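PDB 6FBM: gram-negative insecticidal protein from Chromobacterium piscinae, which kills insects and, as a member of the MACPF and beta-tripod families, probably does so by perforating membranes of target cells. Local coordinates for residues G11-V16 with Y57-S62; P39-G44 with S143-D148; P159-F164 with E297-E302. One frame throughout, in Å; residues are numbered along the deposited sequence.

Contact 1. Residues G11-V16 with Y57-S62; sequences GNLPGV and YTFPRS
Thr58 sits on strand 55-60, one arm of the two-stranded antiparallel hairpin that it forms with strand 47-52, and presents its backbone to Asn12 and Leu13 of the N-terminal loop. Asn12 OD1 takes the Thr58 N-H at 2.6 Å, with an N-H...O angle of 165°, and also accepts a hydrogen bond from Thr58 OG1 at 3.1 Å, from above the carbonyl plane. Asn12 CG lies between its own backbone N and carbonyl carbon (chi1 69°), a torsion that swings the amide toward the strand. One residue further along the loop, Leu13 N donates to Thr58 O at 3.0 Å. The neighbours Tyr57 and Phe59 bond through their backbones to Ile50 and Asp48, so Thr58 serves the outer edge of the strand, where a loop rather than a third strand meets it. Apolar contacts accompany these polar links: Leu13 CD1 rests 3.6 Å from Tyr57 CB, and the Leu13 side chain runs beside that of Phe59. Pro14 CD approaches Tyr57 CE1 at 3.6 Å. At the end of the type II turn from Leu13 to Val16, the two methyls of Val16 divide their contacts: CG2 packs on Phe59 CB, while CG1 meets Pro60 CD tip to tip at 3.7 Å.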
loop_
_atom_site.group_PDB
_atom_site.type_symbol
_atom_site.label_atom_id
_atom_site.label_comp_id
_atom_site.label_asym_id
_atom_site.label_seq_id
_atom_site.Cartn_x
_atom_site.Cartn_y
_atom_site.Cartn_z
ATOM N N GLY A 11 3.887 14.393 -20.305
ATOM C CA GLY A 11 4.473 13.077 -20.082
ATOM C C GLY A 11 5.003 12.901 -18.667
ATOM O O GLY A 11 4.987 13.832 -17.866
ATOM N N ASN A 12 5.483 11.710 -18.379
ATOM C CA ASN A 12 5.833 11.341 -17.013
ATOM C C ASN A 12 7.352 11.190 -16.788
ATOM O O ASN A 12 7.760 10.722 -15.729
ATOM C CB ASN A 12 5.123 10.016 -16.648
ATOM C CG ASN A 12 5.688 8.840 -17.420
ATOM O OD1 ASN A 12 6.242 9.015 -18.492
ATOM N ND2 ASN A 12 5.496 7.678 -16.921
ATOM N N LEU A 13 8.182 11.561 -17.764
ATOM C CA LEU A 13 9.625 11.428 -17.610
ATOM C C LEU A 13 10.058 12.490 -16.615
ATOM O O LEU A 13 9.805 13.653 -16.829
ATOM C CB LEU A 13 10.362 11.686 -18.918
ATOM C CG LEU A 13 11.899 11.577 -18.863
ATOM C CD1 LEU A 13 12.374 10.111 -18.786
ATOM C CD2 LEU A 13 12.484 12.331 -20.059
ATOM N N PRO A 14 10.692 12.070 -15.503
ATOM C CA PRO A 14 11.155 13.068 -14.557
ATOM C C PRO A 14 12.126 14.078 -15.194
ATOM O O PRO A 14 12.977 13.723 -16.031
ATOM C CB PRO A 14 11.857 12.221 -13.497
ATOM C CG PRO A 14 11.168 10.919 -13.519
ATOM C CD PRO A 14 10.845 10.685 -14.974
ATOM N N GLY A 15 11.933 15.340 -14.826
ATOM C CA GLY A 15 12.671 16.447 -15.401
ATOM C C GLY A 15 11.879 17.247 -16.412
ATOM O O GLY A 15 12.133 18.449 -16.582
ATOM N N VAL A 16 10.914 16.616 -17.078
ATOM C CA VAL A 16 10.222 17.277 -18.160
ATOM C C VAL A 16 9.603 18.599 -17.743
ATOM O O VAL A 16 9.589 19.532 -18.538
ATOM C CB VAL A 16 9.144 16.378 -18.793
ATOM C CG1 VAL A 16 8.293 17.161 -19.779
ATOM C CG2 VAL A 16 9.786 15.252 -19.582
ATOM N N TYR A 57 8.678 5.698 -20.110
ATOM C CA TYR A 57 8.488 7.092 -19.808
ATOM C C TYR A 57 8.022 7.798 -21.047
ATOM O O TYR A 57 8.374 7.417 -22.150
ATOM C CB TYR A 57 9.834 7.645 -19.362
ATOM C CG TYR A 57 10.262 7.173 -17.988
ATOM C CD1 TYR A 57 9.654 7.635 -16.839
ATOM C CD2 TYR A 57 11.249 6.242 -17.853
ATOM C CE1 TYR A 57 10.027 7.203 -15.596
ATOM C CE2 TYR A 57 11.644 5.776 -16.590
ATOM C CZ TYR A 57 11.008 6.217 -15.477
ATOM O OH TYR A 57 11.421 5.749 -14.255
ATOM N N THR A 58 7.229 8.850 -20.878
ATOM C CA THR A 58 6.819 9.693 -21.979
ATOM C C THR A 58 7.317 11.111 -21.776
ATOM O O THR A 58 7.562 11.538 -20.654
ATOM C CB THR A 58 5.298 9.702 -22.145
ATOM O OG1 THR A 58 4.691 10.092 -20.932
ATOM C CG2 THR A 58 4.798 8.307 -22.554
ATOM N N PHE A 59 7.463 11.833 -22.873
ATOM C CA PHE A 59 7.942 13.220 -22.853
ATOM C C PHE A 59 7.587 13.827 -24.202
ATOM O O PHE A 59 7.293 13.089 -25.131
ATOM C CB PHE A 59 9.450 13.283 -22.612
ATOM C CG PHE A 59 10.237 12.514 -23.613
ATOM C CD1 PHE A 59 10.423 11.154 -23.476
ATOM C CD2 PHE A 59 10.786 13.151 -24.708
ATOM C CE1 PHE A 59 11.140 10.434 -24.417
ATOM C CE2 PHE A 59 11.510 12.436 -25.670
ATOM C CZ PHE A 59 11.686 11.072 -25.524
ATOM N N PRO A 60 7.589 15.165 -24.312
ATOM C CA PRO A 60 7.263 15.774 -25.596
ATOM C C PRO A 60 8.269 15.443 -26.702
ATOM O O PRO A 60 9.471 15.466 -26.470
ATOM C CB PRO A 60 7.271 17.270 -25.278
ATOM C CG PRO A 60 6.941 17.306 -23.808
ATOM C CD PRO A 60 7.772 16.197 -23.275
ATOM N N ARG A 61 7.753 15.094 -27.883
ATOM C CA ARG A 61 8.563 14.825 -29.084
ATOM C C ARG A 61 9.566 15.920 -29.386
ATOM O O ARG A 61 10.647 15.619 -29.861
ATOM C CB ARG A 61 7.682 14.659 -30.321
ATOM C CG ARG A 61 7.527 13.211 -30.745
ATOM C CD ARG A 61 6.419 13.068 -31.798
ATOM N NE ARG A 61 5.790 11.756 -31.653
ATOM C CZ ARG A 61 6.358 10.584 -31.969
ATOM N NH1 ARG A 61 7.543 10.532 -32.592
ATOM N NH2 ARG A 61 5.674 9.450 -31.753
ATOM N N SER A 62 9.204 17.161 -29.098
ATOM C CA SER A 62 10.103 18.269 -29.317
ATOM C C SER A 62 11.338 18.280 -28.422
ATOM O O SER A 62 12.291 19.009 -28.722
ATOM C CB SER A 62 9.350 19.609 -29.156
ATOM O OG SER A 62 8.688 19.685 -27.883
#

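Contact 2. Residues P39-G44 with S143-D148; sequences PLFDFG and SMLRRD
Two backbone hydrogen bonds frame Phe41 and Leu145. Arg146 N gives its hydrogen to Leu40 O at 2.9 Å, and Asp42 N gives its own to Met144 O at 2.8 Å; both are close to straight, with N-H...O angles of 169° and 167°. Phe41 and Leu145 are thereby an antiparallel, non-hydrogen-bonded pair, a single beta bridge between two loops that form no longer sheet. The close approach of the backbones adds a CA-H...O contact from Phe41 CA to Met144 O, 3.2 Å away. Residues 143-148 belong to the MACPF region, and the bridge joins them to the loop after strand 35-39; it sits immediately before helix 147-154, with Arg146 at the N-cap.

Apolar contacts gather on the buried side. The side chains of Phe41 and Leu145 run abreast in one direction, with Phe41 CE1 3.5 Å from Leu145 CD2; Leu141 touches the Phe41 side chain, and Tyr171 meets its ring edge-to-face. Met144, bent at its last torsion (chi3 71°), brings CE to within 3.8 Å of Phe43 CD1, the two side chains nearly perpendicular.

Charge contributes at longer range on the exposed side. The Arg146 chain folds across the Phe41 carbonyl, its CG 3.6 Å from Phe41 O, and sets NH1 4.2 Å from Asp42 OD1. That oxygen is far from the plane of the guanidinium, with no N-H aimed at it, so the attraction is probably purely electrostatic; OD1 also accepts a weak bond from Gly44 N in an Asx turn.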
loop_
_atom_site.group_PDB
_atom_site.type_symbol
_atom_site.label_atom_id
_atom_site.label_comp_id
_atom_site.label_asym_id
_atom_site.label_seq_id
_atom_site.Cartn_x
_atom_site.Cartn_y
_atom_site.Cartn_z
ATOM N N PRO A 39 5.525 28.505 -17.616
ATOM C CA PRO A 39 6.189 27.873 -18.775
ATOM C C PRO A 39 6.263 28.834 -19.962
ATOM O O PRO A 39 5.335 29.587 -20.191
ATOM C CB PRO A 39 5.286 26.673 -19.101
ATOM C CG PRO A 39 4.572 26.377 -17.823
ATOM C CD PRO A 39 4.353 27.729 -17.173
ATOM N N LEU A 40 7.380 28.815 -20.672
ATOM C CA LEU A 40 7.623 29.760 -21.755
ATOM C C LEU A 40 7.129 29.220 -23.066
ATOM O O LEU A 40 6.774 29.985 -23.959
ATOM C CB LEU A 40 9.117 30.054 -21.874
ATOM C CG LEU A 40 9.691 31.135 -20.948
ATOM C CD1 LEU A 40 9.090 31.171 -19.542
ATOM C CD2 LEU A 40 11.205 30.979 -20.900
ATOM N N PHE A 41 7.097 27.897 -23.194
ATOM C CA PHE A 41 6.888 27.267 -24.473
ATOM C C PHE A 41 5.724 26.320 -24.424
ATOM O O PHE A 41 5.289 25.905 -23.359
ATOM C CB PHE A 41 8.139 26.525 -24.897
ATOM C CG PHE A 41 9.394 27.335 -24.776
ATOM C CD1 PHE A 41 9.677 28.318 -25.696
ATOM C CD2 PHE A 41 10.273 27.126 -23.739
ATOM C CE1 PHE A 41 10.844 29.069 -25.603
ATOM C CE2 PHE A 41 11.428 27.876 -23.626
ATOM C CZ PHE A 41 11.711 28.854 -24.564
ATOM N N ASP A 42 5.197 26.041 -25.609
ATOM C CA ASP A 42 4.159 25.063 -25.842
ATOM C C ASP A 42 4.929 23.995 -26.609
ATOM O O ASP A 42 5.317 24.224 -27.743
ATOM C CB ASP A 42 3.056 25.689 -26.705
ATOM C CG ASP A 42 1.972 24.678 -27.130
ATOM O OD1 ASP A 42 2.042 23.474 -26.807
ATOM O OD2 ASP A 42 0.995 25.086 -27.796
ATOM N N PHE A 43 5.159 22.844 -25.985
ATOM C CA PHE A 43 6.042 21.818 -26.561
ATOM C C PHE A 43 5.363 20.807 -27.485
ATOM O O PHE A 43 6.011 19.854 -27.924
ATOM C CB PHE A 43 6.802 21.098 -25.444
ATOM C CG PHE A 43 7.847 21.939 -24.795
ATOM C CD1 PHE A 43 8.978 22.310 -25.501
ATOM C CD2 PHE A 43 7.708 22.353 -23.479
ATOM C CE1 PHE A 43 9.939 23.086 -24.901
ATOM C CE2 PHE A 43 8.678 23.118 -22.873
ATOM C CZ PHE A 43 9.792 23.482 -23.575
ATOM N N GLY A 44 4.076 21.025 -27.777
ATOM C CA GLY A 44 3.274 20.102 -28.561
ATOM C C GLY A 44 2.754 19.005 -27.648
ATOM O O GLY A 44 3.431 18.609 -26.632
ATOM N N SER A 143 9.021 29.822 -32.635
ATOM C CA SER A 143 7.664 29.483 -33.088
ATOM C C SER A 143 6.829 28.681 -32.065
ATOM O O SER A 143 5.726 28.251 -32.382
ATOM C CB SER A 143 7.740 28.708 -34.418
ATOM O OG SER A 143 8.194 27.380 -34.203
ATOM N N MET A 144 7.350 28.487 -30.856
ATOM C CA MET A 144 6.720 27.631 -29.847
ATOM C C MET A 144 6.430 28.381 -28.564
ATOM O O MET A 144 6.206 27.748 -27.540
ATOM C CB MET A 144 7.650 26.444 -29.540
ATOM C CG MET A 144 7.780 25.474 -30.698
ATOM S SD MET A 144 9.224 24.444 -30.484
ATOM C CE MET A 144 8.794 23.367 -29.120
ATOM N N LEU A 145 6.412 29.715 -28.621
ATOM C CA LEU A 145 6.242 30.526 -27.435
ATOM C C LEU A 145 4.793 30.517 -27.015
ATOM O O LEU A 145 3.896 30.465 -27.867
ATOM C CB LEU A 145 6.673 31.970 -27.709
ATOM C CG LEU A 145 8.097 32.187 -28.202
ATOM C CD1 LEU A 145 8.338 33.677 -28.341
ATOM C CD2 LEU A 145 9.118 31.569 -27.263
ATOM N N ARG A 146 4.558 30.552 -25.707
ATOM C CA ARG A 146 3.199 30.704 -25.196
ATOM C C ARG A 146 2.785 32.130 -25.498
ATOM O O ARG A 146 3.625 33.017 -25.640
ATOM C CB ARG A 146 3.103 30.430 -23.696
ATOM C CG ARG A 146 3.452 29.002 -23.316
ATOM C CD ARG A 146 2.587 28.373 -22.269
ATOM N NE ARG A 146 1.240 28.084 -22.764
ATOM C CZ ARG A 146 0.827 26.905 -23.243
ATOM N NH1 ARG A 146 1.640 25.845 -23.317
ATOM N NH2 ARG A 146 -0.433 26.778 -23.653
ATOM N N ARG A 147 1.476 32.333 -25.577
ATOM C CA ARG A 147 0.903 33.584 -26.065
ATOM C C ARG A 147 1.391 34.800 -25.257
ATOM O O ARG A 147 2.015 35.688 -25.827
ATOM C CB ARG A 147 -0.636 33.481 -26.119
ATOM C CG ARG A 147 -1.384 34.613 -26.846
ATOM C CD ARG A 147 -2.180 35.515 -25.901
ATOM N NE ARG A 147 -3.244 34.789 -25.164
ATOM C CZ ARG A 147 -3.276 34.535 -23.838
ATOM N NH1 ARG A 147 -2.302 34.940 -23.004
ATOM N NH2 ARG A 147 -4.304 33.855 -23.340
ATOM N N ASP A 148 1.148 34.831 -23.943
ATOM C CA ASP A 148 1.475 36.050 -23.179
ATOM C C ASP A 148 2.990 36.314 -23.074
ATOM O O ASP A 148 3.415 37.474 -23.060
ATOM C CB ASP A 148 0.741 36.206 -21.820
ATOM C CG ASP A 148 0.518 34.885 -21.066
ATOM O OD1 ASP A 148 1.373 33.973 -21.136
ATOM O OD2 ASP A 148 -0.536 34.774 -20.402
#

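Contact 3. Residues P159-F164 with E297-E302; sequences PAMELF and EDAFPE
Ala299, at the junction between helix 290-298 and helix 300-304, faces the start of helix 160-167, where Ala160, Met161 and Phe164 present their side chains to it. Ala160 and Ala299 turn their methyl groups toward one another; the modelled separation is too short to be reliable, but small residues on both sides let the backbones come near here. Met161 reaches over the junction from the more exposed flank. Its chain is bent at chi2 (-44°) and again at chi3, which folds the terminal methyl inward: CE comes 3.4 Å from Ala299 O and 3.8 Å from Ala299 CB. The same methyl lies 3.7 Å from Glu302 CG, where the aliphatic part of the glutamate passes obliquely across the methionine. Phe164, one helical turn on from Ala160, closes the other flank. Its CE2 edge points at the backbone of the junction, 4.2 Å from Phe300 N, with both that nitrogen and Ala299 C near the ring plane. CE2 also lies at the edge of the Phe300 ring, 4.5 Å from CD1. Phe300 in turn makes edge-to-face contacts with Tyr98, Tyr170 and Trp284, so the interface leads into an aromatic cluster. No hydrogen bond joins the two segments; their contacts here are mostly apolar, consistent with the MACPF fold, in which helices pack around a bent antiparallel sheet.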
loop_
_atom_site.group_PDB
_atom_site.type_symbol
_atom_site.label_atom_id
_atom_site.label_comp_id
_atom_site.label_asym_id
_atom_site.label_seq_id
_atom_site.Cartn_x
_atom_site.Cartn_y
_atom_site.Cartn_z
ATOM N N PRO A 159 9.296 46.936 -20.453
ATOM C CA PRO A 159 10.730 47.096 -20.172
ATOM C C PRO A 159 11.424 45.798 -19.735
ATOM O O PRO A 159 10.789 44.909 -19.142
ATOM C CB PRO A 159 10.765 48.145 -19.047
ATOM C CG PRO A 159 9.417 48.776 -18.987
ATOM C CD PRO A 159 8.466 47.746 -19.531
ATOM N N ALA A 160 12.719 45.705 -20.038
ATOM C CA ALA A 160 13.550 44.552 -19.687
ATOM C C ALA A 160 13.392 44.050 -18.244
ATOM O O ALA A 160 13.281 42.845 -18.011
ATOM C CB ALA A 160 14.996 44.877 -19.956
ATOM N N MET A 161 13.379 44.978 -17.285
ATOM C CA MET A 161 13.272 44.600 -15.871
ATOM C C MET A 161 11.998 43.812 -15.546
ATOM O O MET A 161 12.035 42.845 -14.788
ATOM C CB MET A 161 13.368 45.836 -14.947
ATOM C CG MET A 161 14.763 46.420 -14.740
ATOM S SD MET A 161 16.137 45.268 -14.443
ATOM C CE MET A 161 16.712 45.133 -16.159
ATOM N N GLU A 162 10.876 44.238 -16.110
ATOM C CA GLU A 162 9.615 43.548 -15.876
ATOM C C GLU A 162 9.631 42.201 -16.543
ATOM O O GLU A 162 9.242 41.204 -15.932
ATOM C CB GLU A 162 8.425 44.340 -16.414
ATOM C CG GLU A 162 7.565 44.990 -15.341
ATOM C CD GLU A 162 6.107 44.641 -15.539
ATOM O OE1 GLU A 162 5.279 45.554 -15.743
ATOM O OE2 GLU A 162 5.778 43.414 -15.570
ATOM N N LEU A 163 10.061 42.195 -17.799
ATOM C CA LEU A 163 10.166 40.971 -18.561
ATOM C C LEU A 163 10.979 39.972 -17.765
ATOM O O LEU A 163 10.536 38.846 -17.566
ATOM C CB LEU A 163 10.807 41.216 -19.928
ATOM C CG LEU A 163 10.784 40.037 -20.899
ATOM C CD1 LEU A 163 9.371 39.747 -21.359
ATOM C CD2 LEU A 163 11.645 40.357 -22.094
ATOM N N PHE A 164 12.138 40.412 -17.276
ATOM C CA PHE A 164 13.015 39.548 -16.495
ATOM C C PHE A 164 12.424 39.113 -15.152
ATOM O O PHE A 164 12.642 37.970 -14.747
ATOM C CB PHE A 164 14.405 40.180 -16.285
ATOM C CG PHE A 164 15.225 40.349 -17.547
ATOM C CD1 PHE A 164 14.969 39.614 -18.708
ATOM C CD2 PHE A 164 16.290 41.239 -17.553
ATOM C CE1 PHE A 164 15.742 39.794 -19.850
ATOM C CE2 PHE A 164 17.068 41.403 -18.685
ATOM C CZ PHE A 164 16.796 40.683 -19.833
ATOM N N GLU A 297 19.242 42.269 -23.859
ATOM C CA GLU A 297 20.597 41.882 -23.449
ATOM C C GLU A 297 21.383 42.997 -22.756
ATOM O O GLU A 297 22.136 42.721 -21.814
ATOM C CB GLU A 297 21.391 41.324 -24.632
ATOM C CG GLU A 297 22.807 40.908 -24.249
ATOM C CD GLU A 297 23.394 39.850 -25.170
ATOM O OE1 GLU A 297 22.973 39.761 -26.355
ATOM O OE2 GLU A 297 24.273 39.097 -24.691
ATOM N N ASP A 298 21.214 44.238 -23.215
ATOM C CA ASP A 298 21.879 45.405 -22.601
ATOM C C ASP A 298 21.413 45.656 -21.180
ATOM O O ASP A 298 22.163 46.199 -20.358
ATOM C CB ASP A 298 21.621 46.687 -23.400
ATOM C CG ASP A 298 22.365 46.726 -24.718
ATOM O OD1 ASP A 298 23.350 45.993 -24.865
ATOM O OD2 ASP A 298 21.981 47.510 -25.606
ATOM N N ALA A 299 20.173 45.275 -20.892
ATOM C CA ALA A 299 19.613 45.476 -19.576
ATOM C C ALA A 299 20.064 44.419 -18.550
ATOM O O ALA A 299 19.808 44.567 -17.335
ATOM C CB ALA A 299 18.108 45.519 -19.675
ATOM N N PHE A 300 20.746 43.361 -19.008
ATOM C CA PHE A 300 21.125 42.290 -18.088
ATOM C C PHE A 300 22.085 42.751 -16.982
ATOM O O PHE A 300 21.884 42.387 -15.835
ATOM C CB PHE A 300 21.655 41.075 -18.836
ATOM C CG PHE A 300 21.824 39.854 -17.977
ATOM C CD1 PHE A 300 20.743 39.312 -17.294
ATOM C CD2 PHE A 300 23.062 39.223 -17.879
ATOM C CE1 PHE A 300 20.899 38.176 -16.514
ATOM C CE2 PHE A 300 23.214 38.089 -17.116
ATOM C CZ PHE A 300 22.139 37.565 -16.419
ATOM N N PRO A 301 23.106 43.578 -17.310
ATOM C CA PRO A 301 23.954 44.088 -16.229
ATOM C C PRO A 301 23.222 44.752 -15.087
ATOM O O PRO A 301 23.580 44.515 -13.919
ATOM C CB PRO A 301 24.865 45.082 -16.936
ATOM C CG PRO A 301 25.004 44.531 -18.319
ATOM C CD PRO A 301 23.723 43.821 -18.634
ATOM N N GLU A 302 22.212 45.569 -15.385
ATOM C CA GLU A 302 21.473 46.231 -14.288
ATOM C C GLU A 302 20.574 45.253 -13.546
ATOM O O GLU A 302 20.475 45.341 -12.322
ATOM C CB GLU A 302 20.736 47.536 -14.697
ATOM C CG GLU A 302 19.560 47.399 -15.662
ATOM C CD GLU A 302 18.481 48.471 -15.504
ATOM O OE1 GLU A 302 18.185 48.870 -14.356
ATOM O OE2 GLU A 302 17.889 48.862 -16.545
#

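From the N terminus, contact 1 brings the loop before strand 21-23 against hairpin strand 55-60. Before residues 57-62 are reached, the chain passes through residues 39-44, which meet 143-148 only after strands 64-78 and 120-134; contacts 1 and 2 therefore cross. They also touch, Ser62 OG probably hydrogen-bonding to Phe43 O, which joins the turn after strand 55-60 to the loop 39-44. Contact 3 follows in series: helix 160-167, the next helix along, closes a loop of more than 130 residues on the junction at Ala299. Its nearest atoms are about 7 Å from contact 2, without touching it.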